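Local structure of designed helical repeat protein (Synthetic construct, 5CWQ) at residues A[63-66]-A[67-70]; A[202-205]-A[206-209]; A[79-82]-A[83-87]. The protein has no known biological activity, being a computationally designed helical repeat protein made to explore which tandem-repeat architectures can fold. All blocks are in the same frame, centred on the assembly; numbering follows the deposited sequence.

Interaction 1 of 3, residues A[63-66]-A[67-70]; sequences AERA and SEKA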
# COMPACT_ATOMS: atom_id res chain seq x y z
N ALA A 63 -7.03 -17.21 -4.36
CA ALA A 63 -6.62 -16.29 -3.31
C ALA A 63 -5.17 -16.56 -2.90
O ALA A 63 -4.39 -15.62 -2.73
CB ALA A 63 -7.55 -16.42 -2.11
N GLU A 64 -4.82 -17.83 -2.74
CA GLU A 64 -3.47 -18.20 -2.36
C GLU A 64 -2.49 -17.86 -3.48
O GLU A 64 -1.37 -17.44 -3.22
CB GLU A 64 -3.39 -19.69 -2.02
CG GLU A 64 -2.07 -20.12 -1.39
CD GLU A 64 -1.82 -19.48 -0.04
OE1 GLU A 64 -2.76 -18.90 0.54
OE2 GLU A 64 -0.67 -19.55 0.45
N ARG A 65 -2.92 -18.06 -4.72
CA ARG A 65 -2.13 -17.67 -5.88
C ARG A 65 -1.82 -16.18 -5.84
O ARG A 65 -0.70 -15.77 -6.12
CB ARG A 65 -2.87 -18.02 -7.17
CG ARG A 65 -2.41 -19.32 -7.83
CD ARG A 65 -3.22 -19.60 -9.08
NE ARG A 65 -4.53 -20.17 -8.77
CZ ARG A 65 -5.59 -20.11 -9.57
NH1 ARG A 65 -5.52 -19.49 -10.74
NH2 ARG A 65 -6.74 -20.66 -9.20
N ALA A 66 -2.83 -15.38 -5.51
CA ALA A 66 -2.67 -13.93 -5.42
C ALA A 66 -1.66 -13.57 -4.33
O ALA A 66 -0.84 -12.67 -4.50
CB ALA A 66 -4.01 -13.26 -5.15
N SER A 67 -1.73 -14.29 -3.21
CA SER A 67 -0.83 -14.05 -2.09
C SER A 67 0.61 -14.39 -2.47
O SER A 67 1.54 -13.67 -2.12
CB SER A 67 -1.26 -14.87 -0.88
OG SER A 67 -0.54 -14.49 0.28
N GLU A 68 0.78 -15.51 -3.18
CA GLU A 68 2.08 -15.92 -3.67
C GLU A 68 2.66 -14.85 -4.58
O GLU A 68 3.85 -14.54 -4.52
CB GLU A 68 1.98 -17.25 -4.41
CG GLU A 68 1.68 -18.45 -3.51
CD GLU A 68 1.25 -19.68 -4.29
OE1 GLU A 68 1.36 -19.68 -5.53
OE2 GLU A 68 0.79 -20.65 -3.65
N LYS A 69 1.81 -14.28 -5.42
CA LYS A 69 2.23 -13.23 -6.34
C LYS A 69 2.53 -11.94 -5.60
O LYS A 69 3.45 -11.20 -5.96
CB LYS A 69 1.17 -13.01 -7.42
CG LYS A 69 1.07 -14.15 -8.41
CD LYS A 69 0.00 -13.91 -9.46
CE LYS A 69 -0.08 -15.06 -10.45
NZ LYS A 69 -1.06 -14.82 -11.54
N ALA A 70 1.76 -11.66 -4.55
CA ALA A 70 1.98 -10.48 -3.73
C ALA A 70 3.30 -10.58 -2.98
O ALA A 70 4.03 -9.59 -2.86
CB ALA A 70 0.83 -10.29 -2.73
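E68 turns CG away from its own carbonyl carbon (chi1 -70°), which sends the chain back along the helix toward E64, while E64 sets its CG anti to the backbone N (chi1 -171°) and then bends at chi2. The two acids stand one turn apart on helix 60-86, an i to i+4 pair in the first half of a long helix of this all-helical repeat fold. Their meeting is marginal: E68 OE2 comes alongside the methylene of E64, 3.7 Å from E64 CG, and the two carboxylates are nearly perpendicular, their planes 82° apart. With E64 OE2 and E68 OE2 4.5 Å apart, the like charges probably repel mildly, and E64 OE1 has a long, weak ion pair with R114 of helix 90-114.

Four successive backbone bonds tie the segments together, from S67 N to A63 O through to A70 N to A66 O, the last of them 2.8 Å long. Side-chain methylenes lie close against the same carbonyls: E68 CG sits 3.2 Å from E64 O, and K69 CG 3.3 Å from R65 O. Beyond CG the K69 chain is fully extended and leaves the segment, so that its NZ makes a salt bridge with E14 of helix 5-30.

The small residues mark the inward faces of the helix. A66 packs on A51 of helix 33-57 and S67 on L107 and V110 of helix 90-114, while A63 and A70 each touch both of these helices. Small side chains at all four positions are consistent with close packing of the neighbouring helices. Within the helix itself, the CB of A70 rests 3.4 Å from A66 O, and the CB of S67 lies 3.5 Å from E64 O.

Interaction 2 of 3, residues A[202-205]-A[206-209]; sequences GDSE and VKRL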
# COMPACT_ATOMS: atom_id res chain seq x y z
N GLY A 202 1.13 25.94 -6.51
CA GLY A 202 0.80 25.52 -7.86
C GLY A 202 1.52 24.24 -8.26
O GLY A 202 1.72 23.98 -9.45
N ASP A 203 1.91 23.45 -7.27
CA ASP A 203 2.60 22.18 -7.52
C ASP A 203 1.58 21.07 -7.69
O ASP A 203 1.31 20.30 -6.77
CB ASP A 203 3.56 21.87 -6.37
CG ASP A 203 4.55 20.76 -6.71
OD1 ASP A 203 4.28 19.97 -7.64
OD2 ASP A 203 5.60 20.69 -6.03
N SER A 204 1.00 21.00 -8.88
CA SER A 204 -0.11 20.09 -9.16
C SER A 204 0.24 18.62 -8.96
O SER A 204 -0.62 17.83 -8.56
CB SER A 204 -0.61 20.31 -10.58
OG SER A 204 -1.12 21.62 -10.74
N GLU A 205 1.48 18.25 -9.24
CA GLU A 205 1.88 16.85 -9.09
C GLU A 205 1.84 16.43 -7.62
O GLU A 205 1.27 15.39 -7.29
CB GLU A 205 3.28 16.62 -9.66
CG GLU A 205 3.77 15.19 -9.54
CD GLU A 205 2.85 14.18 -10.20
OE1 GLU A 205 2.07 14.56 -11.10
OE2 GLU A 205 2.90 12.99 -9.82
N VAL A 206 2.43 17.24 -6.75
CA VAL A 206 2.46 16.95 -5.32
C VAL A 206 1.03 16.93 -4.77
O VAL A 206 0.70 16.11 -3.92
CB VAL A 206 3.31 17.99 -4.55
CG1 VAL A 206 3.20 17.79 -3.04
CG2 VAL A 206 4.75 17.91 -5.00
N LYS A 207 0.20 17.84 -5.27
CA LYS A 207 -1.20 17.91 -4.88
C LYS A 207 -1.89 16.58 -5.14
O LYS A 207 -2.59 16.05 -4.27
CB LYS A 207 -1.91 19.03 -5.63
CG LYS A 207 -3.40 19.16 -5.33
CD LYS A 207 -4.08 20.19 -6.23
CE LYS A 207 -4.15 19.72 -7.67
NZ LYS A 207 -4.86 20.70 -8.53
N ARG A 208 -1.69 16.04 -6.34
CA ARG A 208 -2.31 14.78 -6.73
C ARG A 208 -1.85 13.64 -5.84
O ARG A 208 -2.65 12.80 -5.43
CB ARG A 208 -2.00 14.47 -8.19
CG ARG A 208 -2.61 15.44 -9.17
CD ARG A 208 -1.87 15.43 -10.50
NE ARG A 208 -2.29 16.53 -11.36
CZ ARG A 208 -1.52 17.10 -12.28
NH1 ARG A 208 -0.27 16.69 -12.46
NH2 ARG A 208 -1.99 18.10 -13.02
N LEU A 209 -0.55 13.61 -5.54
CA LEU A 209 0.02 12.56 -4.70
C LEU A 209 -0.49 12.66 -3.26
O LEU A 209 -0.78 11.65 -2.62
CB LEU A 209 1.55 12.63 -4.72
CG LEU A 209 2.21 12.35 -6.08
CD1 LEU A 209 3.70 12.63 -6.02
CD2 LEU A 209 1.95 10.92 -6.54
O HOH W 1 -2.69 22.42 -8.51
O HOH W 2 0.57 13.74 -12.80
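D203 meets V206 at the start of helix 204-230, where its carboxylate serves as an N-cap: OD1 accepts from V206 N in a weak but nearly straight bond, 3.4 Å long at 170°. The other oxygen, OD2, lies 3.1 Å from V206 CG2, so the carboxylate leans on the valine methyl as well as on the first turn. D203 also takes part through its backbone, its O accepting from K207 N.

One turn on, R208 folds back over the S204 backbone. CB of S204 sits 3.6 Å above one face of the guanidinium, toward its rim, and E205 OE1 reaches the edge in plane. That oxygen forms a weak salt bridge with R208 NH1, the carboxylate and guanidinium planes standing 68° apart. Bending at chi2 (57°) turns the E205 carboxylate toward R208 and brings its OE2 beside L209.

Further out, a Schellman motif with G202 at C-prime ends the preceding helix 174-201 and hands the chain to the cap. V206 then packs on V194 and A198 of that helix, and L209 on L152 and I155 of helix 147-171. A phosphate ion, probably from the crystallisation liquor, lies about 3 Å from the K207 side chain; K207 NZ donates to a water 2.8 Å away that hydrogen-bonds S204 OG.

Interaction 3 of 3, residues A[79-82]-A[83-87]; sequences KVSE and EAREQ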
# COMPACT_ATOMS: atom_id res chain seq x y z
N LYS A 79 14.19 -5.51 -2.45
CA LYS A 79 15.52 -5.45 -3.05
C LYS A 79 15.77 -4.06 -3.64
O LYS A 79 16.85 -3.50 -3.48
CB LYS A 79 15.67 -6.52 -4.13
CG LYS A 79 17.08 -6.64 -4.69
CD LYS A 79 17.14 -7.65 -5.82
CE LYS A 79 18.56 -7.83 -6.35
NZ LYS A 79 18.61 -8.73 -7.53
N VAL A 80 14.76 -3.51 -4.31
CA VAL A 80 14.88 -2.19 -4.92
C VAL A 80 15.09 -1.12 -3.86
O VAL A 80 15.85 -0.18 -4.06
CB VAL A 80 13.62 -1.85 -5.76
CG1 VAL A 80 13.69 -0.41 -6.29
CG2 VAL A 80 13.49 -2.83 -6.92
N SER A 81 14.41 -1.27 -2.72
CA SER A 81 14.55 -0.31 -1.63
C SER A 81 15.97 -0.36 -1.08
O SER A 81 16.54 0.67 -0.74
CB SER A 81 13.53 -0.60 -0.52
OG SER A 81 13.80 -1.82 0.12
N GLU A 82 16.53 -1.56 -1.00
CA GLU A 82 17.91 -1.75 -0.57
C GLU A 82 18.86 -1.03 -1.52
O GLU A 82 19.75 -0.29 -1.10
CB GLU A 82 18.24 -3.24 -0.50
CG GLU A 82 19.48 -3.58 0.29
CD GLU A 82 20.77 -3.29 -0.45
OE1 GLU A 82 20.78 -3.33 -1.70
OE2 GLU A 82 21.79 -3.02 0.23
N GLU A 83 18.65 -1.26 -2.81
CA GLU A 83 19.47 -0.63 -3.85
C GLU A 83 19.26 0.88 -3.87
O GLU A 83 20.19 1.64 -4.14
CB GLU A 83 19.14 -1.23 -5.21
CG GLU A 83 19.47 -2.72 -5.32
CD GLU A 83 18.80 -3.41 -6.50
OE1 GLU A 83 17.79 -2.88 -7.02
OE2 GLU A 83 19.29 -4.48 -6.91
N ALA A 84 18.04 1.31 -3.57
CA ALA A 84 17.71 2.73 -3.56
C ALA A 84 18.44 3.45 -2.43
O ALA A 84 18.90 4.58 -2.60
CB ALA A 84 16.21 2.93 -3.44
N ARG A 85 18.53 2.80 -1.27
CA ARG A 85 19.23 3.38 -0.14
C ARG A 85 20.73 3.45 -0.39
O ARG A 85 21.39 4.40 0.01
CB ARG A 85 18.95 2.59 1.14
CG ARG A 85 17.53 2.77 1.67
CD ARG A 85 17.46 2.53 3.17
NE ARG A 85 16.09 2.62 3.68
CZ ARG A 85 15.20 1.64 3.66
NH1 ARG A 85 15.51 0.46 3.13
NH2 ARG A 85 13.98 1.83 4.15
N GLU A 86 21.27 2.43 -1.07
CA GLU A 86 22.70 2.40 -1.39
C GLU A 86 23.07 3.56 -2.31
O GLU A 86 24.21 4.03 -2.30
CB GLU A 86 23.09 1.07 -2.04
CG GLU A 86 23.26 -0.08 -1.06
CD GLU A 86 24.15 -1.20 -1.60
OE1 GLU A 86 23.85 -2.38 -1.33
OE2 GLU A 86 25.16 -0.91 -2.27
N GLN A 87 22.11 4.00 -3.12
CA GLN A 87 22.34 5.10 -4.06
C GLN A 87 21.83 6.43 -3.50
O GLN A 87 21.90 7.45 -4.17
CB GLN A 87 21.66 4.79 -5.39
CG GLN A 87 22.22 3.57 -6.10
CD GLN A 87 21.56 3.30 -7.44
OE1 GLN A 87 20.93 4.18 -8.02
NE2 GLN A 87 21.70 2.07 -7.93
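Residues 79-82 and 83-86 form the last turns of helix 60-86, joined by four consecutive i to i+4 bonds: E83 N to K79 O, A84 N to V80 O, R85 N to S81 O and E86 N to E82 O. At Q87 the helix gives way to a turn, and the amide of Q87 makes weak bonds to E83 O and A84 O.

E83 and K79 carry the side-chain contact. Both chains are extended, and the E83 carboxylate lies alongside the lysine methylenes, OE2 resting 3.5 Å from K79 CE. The charged ends stay beyond salt-bridge range, K79 NZ to E83 OE2 being 4.3 Å, so any attraction between them is probably weak. The glutamate's CG also lies against the helix, 3.3 Å from K79 O, and its side chain touches L33 of helix 33-57. With E83 cut back to an alanine, the K79 ammonium is likely to lose its nearby counter-charge and its methylenes the carboxylate beside them.

One residue earlier, E82 bends at chi2 (-76°) to meet E86, with E82 OE2 only 2.7 Å from E86 OE1 and the carboxylate planes 83° apart; an approach this close suggests that one of the acids may hold a proton. R85 extends back toward the preceding turn, its CG 3.3 Å from S81 O, and its NH2 forms a salt bridge with E133 of helix 117-144, while S81 OG turns back to bond R78 O. These are the amphipathic last turns of a helix in an all-helical repeat fold: V80 and A84 pack on V92 of helix 90-114, V80 also on L36 and L40 of helix 33-57, while K79, E82 and E86 are exposed.

How the interactions relate
Interactions 1 and 3 both lie on helix 60-86, the first in its opening half and the second at its C-terminal end, with centres 25 Å apart and nearest atoms about 11 Å apart. Interaction 2 comes much later, at the start of helix 204-230, the last helix of the chain; its centre is 33 Å from that of interaction 1, on the opposite side of the chain's centre, and 26 Å from that of interaction 3. Along the sequence the order is 1, 3, 2, and none touches another. Together they sample the first turns and the last turns of one helix and the capped start of another, in a stack where each helix packs against its neighbours.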